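Local structure of RagB/SusD domain protein (Flavobacterium johnsoniae, 5J5U) at residues 44-49 against 416-421. The protein binds chitin and, as a SusD homolog, probably captures chitin-derived oligosaccharides at the outer membrane for uptake. Sequence-based numbering, arbitrary orientation.
Sequences GFVQHY and IEAYSN
F45 and V46 meet A418 and Y419 where helix 31-45 ends in a Schellman motif against helix 415-425, in the buried interior of this largely helical SusD-like fold. F45 is the last helical residue. Its CD2 sits over one face of the Y419 ring, offset toward the rim, 3.5 Å from Y419 CE1. The two ring planes are inclined at 59°, an oblique pair with centroids 5.2 Å apart. Y419 CG is anti to its own backbone N (chi1 174°), which swings the phenol toward F45, across its side chain. The hydroxyl of Y419 hydrogen-bonds to the carbonyl of P445, and R423 makes a cation-pi contact with the ring.

V46 follows and comes closest to the second helix in backbone, with its CA 5.6 Å from the CA of Y419. Its methyls divide the work. CG2 rests on the carbonyl of A418, 3.8 Å from A418 O, while CG1 faces A418 CB. Q47, at positive phi, is the C' residue of the Schellman motif, and Q47 N makes a weak hydrogen bond to G44 O (3.2 Å).

This turn brings the H48 ring up to helix 415-425. Both imidazole nitrogens are hydrogen-bonded: NE2 donates to W408 O, and ND1 pairs with S415 OG, probably as acceptor. These bonds should fix the ring's rotation. V46 CG1 covers one imidazole face over its centre, and H48 CE1 touches A418 CB at 3.5 Å.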
ATOM      1  N   GLY A  44       1.212   3.072 -11.330  1.00  7.11           N
ATOM      2  CA  GLY A  44       0.689   3.163 -12.676  1.00 10.16           C
ATOM      3  C   GLY A  44      -0.402   2.129 -12.954  1.00 12.91           C
ATOM      4  O   GLY A  44      -1.384   2.426 -13.640  1.00 11.35           O
ATOM      5  N   PHE A  45      -0.233   0.914 -12.423  1.00 11.00           N
ATOM      6  CA  PHE A  45      -1.191  -0.178 -12.639  1.00 12.01           C
ATOM      7  C   PHE A  45      -2.576   0.230 -12.113  1.00 11.81           C
ATOM      8  O   PHE A  45      -3.590  -0.005 -12.760  1.00 10.24           O
ATOM      9  CB  PHE A  45      -0.770  -1.485 -11.935  1.00  7.40           C
ATOM     10  CG  PHE A  45       0.461  -2.149 -12.491  1.00  9.62           C
ATOM     11  CD1 PHE A  45       1.039  -1.736 -13.683  1.00 10.63           C
ATOM     12  CD2 PHE A  45       1.029  -3.223 -11.810  1.00 13.90           C
ATOM     13  CE1 PHE A  45       2.172  -2.362 -14.180  1.00 13.61           C
ATOM     14  CE2 PHE A  45       2.172  -3.861 -12.293  1.00 13.27           C
ATOM     15  CZ  PHE A  45       2.739  -3.432 -13.485  1.00 14.64           C
ATOM     16  N   VAL A  46      -2.613   0.817 -10.921  1.00  9.67           N
ATOM     17  CA  VAL A  46      -3.899   1.092 -10.295  1.00 11.64           C
ATOM     18  C   VAL A  46      -4.325   2.564 -10.573  1.00 14.10           C
ATOM     19  O   VAL A  46      -5.312   3.042 -10.046  1.00 12.50           O
ATOM     20  CB  VAL A  46      -3.838   0.759  -8.775  1.00 10.30           C
ATOM     21  CG1 VAL A  46      -3.267   1.947  -7.955  1.00 12.71           C
ATOM     22  CG2 VAL A  46      -5.186   0.322  -8.262  1.00  8.27           C
ATOM     23  N   GLN A  47      -3.588   3.229 -11.468  1.00 16.51           N
ATOM     24  CA  GLN A  47      -3.937   4.540 -11.978  1.00 12.85           C
ATOM     25  C   GLN A  47      -4.096   5.577 -10.861  1.00 16.38           C
ATOM     26  O   GLN A  47      -5.003   6.417 -10.879  1.00 15.50           O
ATOM     27  CB  GLN A  47      -5.195   4.438 -12.833  1.00 10.77           C
ATOM     28  CG  GLN A  47      -5.038   3.444 -13.974  1.00 10.21           C
ATOM     29  CD  GLN A  47      -6.208   3.460 -14.997  1.00 17.60           C
ATOM     30  OE1 GLN A  47      -7.337   3.855 -14.678  1.00 14.01           O
ATOM     31  NE2 GLN A  47      -5.926   3.010 -16.223  1.00 13.74           N
ATOM     32  N   HIS A  48      -3.202   5.497  -9.881  1.00 11.81           N
ATOM     33  CA  HIS A  48      -2.998   6.581  -8.955  1.00 10.92           C
ATOM     34  C   HIS A  48      -2.327   7.763  -9.692  1.00 15.23           C
ATOM     35  O   HIS A  48      -2.653   8.929  -9.439  1.00 14.82           O
ATOM     36  CB  HIS A  48      -2.121   6.129  -7.787  1.00  9.64           C
ATOM     37  CG  HIS A  48      -2.887   5.516  -6.657  1.00 12.71           C
ATOM     38  ND1 HIS A  48      -2.267   4.879  -5.601  1.00 13.77           N
ATOM     39  CD2 HIS A  48      -4.213   5.426  -6.422  1.00 11.09           C
ATOM     40  CE1 HIS A  48      -3.185   4.437  -4.756  1.00 12.37           C
ATOM     41  NE2 HIS A  48      -4.373   4.750  -5.238  1.00 10.28           N
ATOM     42  N   TYR A  49      -1.390   7.470 -10.599  1.00  9.63           N
ATOM     43  CA  TYR A  49      -0.626   8.539 -11.273  1.00 11.37           C
ATOM     44  C   TYR A  49      -0.506   8.412 -12.795  1.00 14.30           C
ATOM     45  O   TYR A  49      -0.540   7.293 -13.351  1.00 11.90           O
ATOM     46  CB  TYR A  49       0.804   8.596 -10.719  1.00 10.16           C
ATOM     47  CG  TYR A  49       0.934   8.465  -9.217  1.00 10.64           C
ATOM     48  CD1 TYR A  49       0.710   9.553  -8.382  1.00 10.21           C
ATOM     49  CD2 TYR A  49       1.318   7.269  -8.643  1.00 12.68           C
ATOM     50  CE1 TYR A  49       0.853   9.455  -7.024  1.00 13.31           C
ATOM     51  CE2 TYR A  49       1.477   7.156  -7.253  1.00 15.28           C
ATOM     52  CZ  TYR A  49       1.239   8.257  -6.450  1.00 13.18           C
ATOM     53  OH  TYR A  49       1.374   8.155  -5.076  1.00 10.08           O
ATOM     54  N   ILE A 416       1.258  -0.125  -3.375  1.00 10.38           N
ATOM     55  CA  ILE A 416       1.336  -1.575  -3.317  1.00 13.29           C
ATOM     56  C   ILE A 416       0.015  -2.141  -2.752  1.00 15.88           C
ATOM     57  O   ILE A 416      -0.544  -3.099  -3.309  1.00 12.74           O
ATOM     58  CB  ILE A 416       2.531  -2.041  -2.476  1.00 11.97           C
ATOM     59  CG1 ILE A 416       3.839  -1.732  -3.192  1.00 10.46           C
ATOM     60  CG2 ILE A 416       2.458  -3.558  -2.181  1.00 10.29           C
ATOM     61  CD1 ILE A 416       5.076  -2.123  -2.379  1.00 11.64           C
ATOM     62  N   GLU A 417      -0.493  -1.530  -1.674  1.00 13.99           N
ATOM     63  CA  GLU A 417      -1.742  -1.982  -1.039  1.00 16.08           C
ATOM     64  C   GLU A 417      -2.975  -1.747  -1.909  1.00 13.70           C
ATOM     65  O   GLU A 417      -3.847  -2.581  -1.987  1.00  9.33           O
ATOM     66  CB  GLU A 417      -1.941  -1.301   0.313  1.00 16.11           C
ATOM     67  CG  GLU A 417      -0.923  -1.710   1.341  1.00 19.36           C
ATOM     68  CD  GLU A 417      -0.704  -3.207   1.347  1.00 19.09           C
ATOM     69  OE1 GLU A 417      -1.707  -3.943   1.495  1.00 14.17           O
ATOM     70  OE2 GLU A 417       0.461  -3.645   1.202  1.00 17.79           O
ATOM     71  N   ALA A 418      -3.033  -0.600  -2.559  1.00 12.34           N
ATOM     72  CA  ALA A 418      -4.106  -0.322  -3.483  1.00 12.97           C
ATOM     73  C   ALA A 418      -4.094  -1.314  -4.639  1.00 10.29           C
ATOM     74  O   ALA A 418      -5.143  -1.750  -5.072  1.00 15.13           O
ATOM     75  CB  ALA A 418      -3.993   1.079  -4.004  1.00 13.24           C
ATOM     76  N   TYR A 419      -2.917  -1.619  -5.165  1.00 10.04           N
ATOM     77  CA  TYR A 419      -2.738  -2.596  -6.257  1.00 12.76           C
ATOM     78  C   TYR A 419      -3.242  -3.964  -5.828  1.00 11.63           C
ATOM     79  O   TYR A 419      -3.933  -4.634  -6.587  1.00 12.23           O
ATOM     80  CB  TYR A 419      -1.264  -2.669  -6.692  1.00 10.20           C
ATOM     81  CG  TYR A 419      -0.912  -3.741  -7.726  1.00 10.82           C
ATOM     82  CD1 TYR A 419      -1.653  -3.905  -8.909  1.00  9.43           C
ATOM     83  CD2 TYR A 419       0.200  -4.554  -7.543  1.00 10.62           C
ATOM     84  CE1 TYR A 419      -1.310  -4.877  -9.860  1.00  8.39           C
ATOM     85  CE2 TYR A 419       0.561  -5.528  -8.484  1.00 12.32           C
ATOM     86  CZ  TYR A 419      -0.198  -5.705  -9.633  1.00 10.59           C
ATOM     87  OH  TYR A 419       0.201  -6.690 -10.533  1.00  7.27           O
ATOM     88  N   SER A 420      -2.919  -4.366  -4.598  1.00 11.03           N
ATOM     89  CA  SER A 420      -3.427  -5.643  -4.086  1.00 12.51           C
ATOM     90  C   SER A 420      -4.964  -5.627  -3.913  1.00 14.42           C
ATOM     91  O   SER A 420      -5.654  -6.574  -4.322  1.00 13.43           O
ATOM     92  CB  SER A 420      -2.735  -6.006  -2.768  1.00 12.88           C
ATOM     93  OG  SER A 420      -1.331  -6.161  -2.956  1.00 14.03           O
ATOM     94  N   ASN A 421      -5.505  -4.554  -3.332  1.00 12.16           N
ATOM     95  CA  ASN A 421      -6.941  -4.494  -3.077  1.00 13.86           C
ATOM     96  C   ASN A 421      -7.714  -4.411  -4.397  1.00 11.35           C
ATOM     97  O   ASN A 421      -8.810  -4.938  -4.528  1.00 15.26           O
ATOM     98  CB  ASN A 421      -7.294  -3.309  -2.164  1.00 12.44           C
ATOM     99  CG  ASN A 421      -8.616  -3.520  -1.404  1.00 16.64           C
ATOM    100  OD1 ASN A 421      -8.665  -4.228  -0.386  1.00 14.31           O
ATOM    101  ND2 ASN A 421      -9.687  -2.928  -1.914  1.00 13.20           N
TER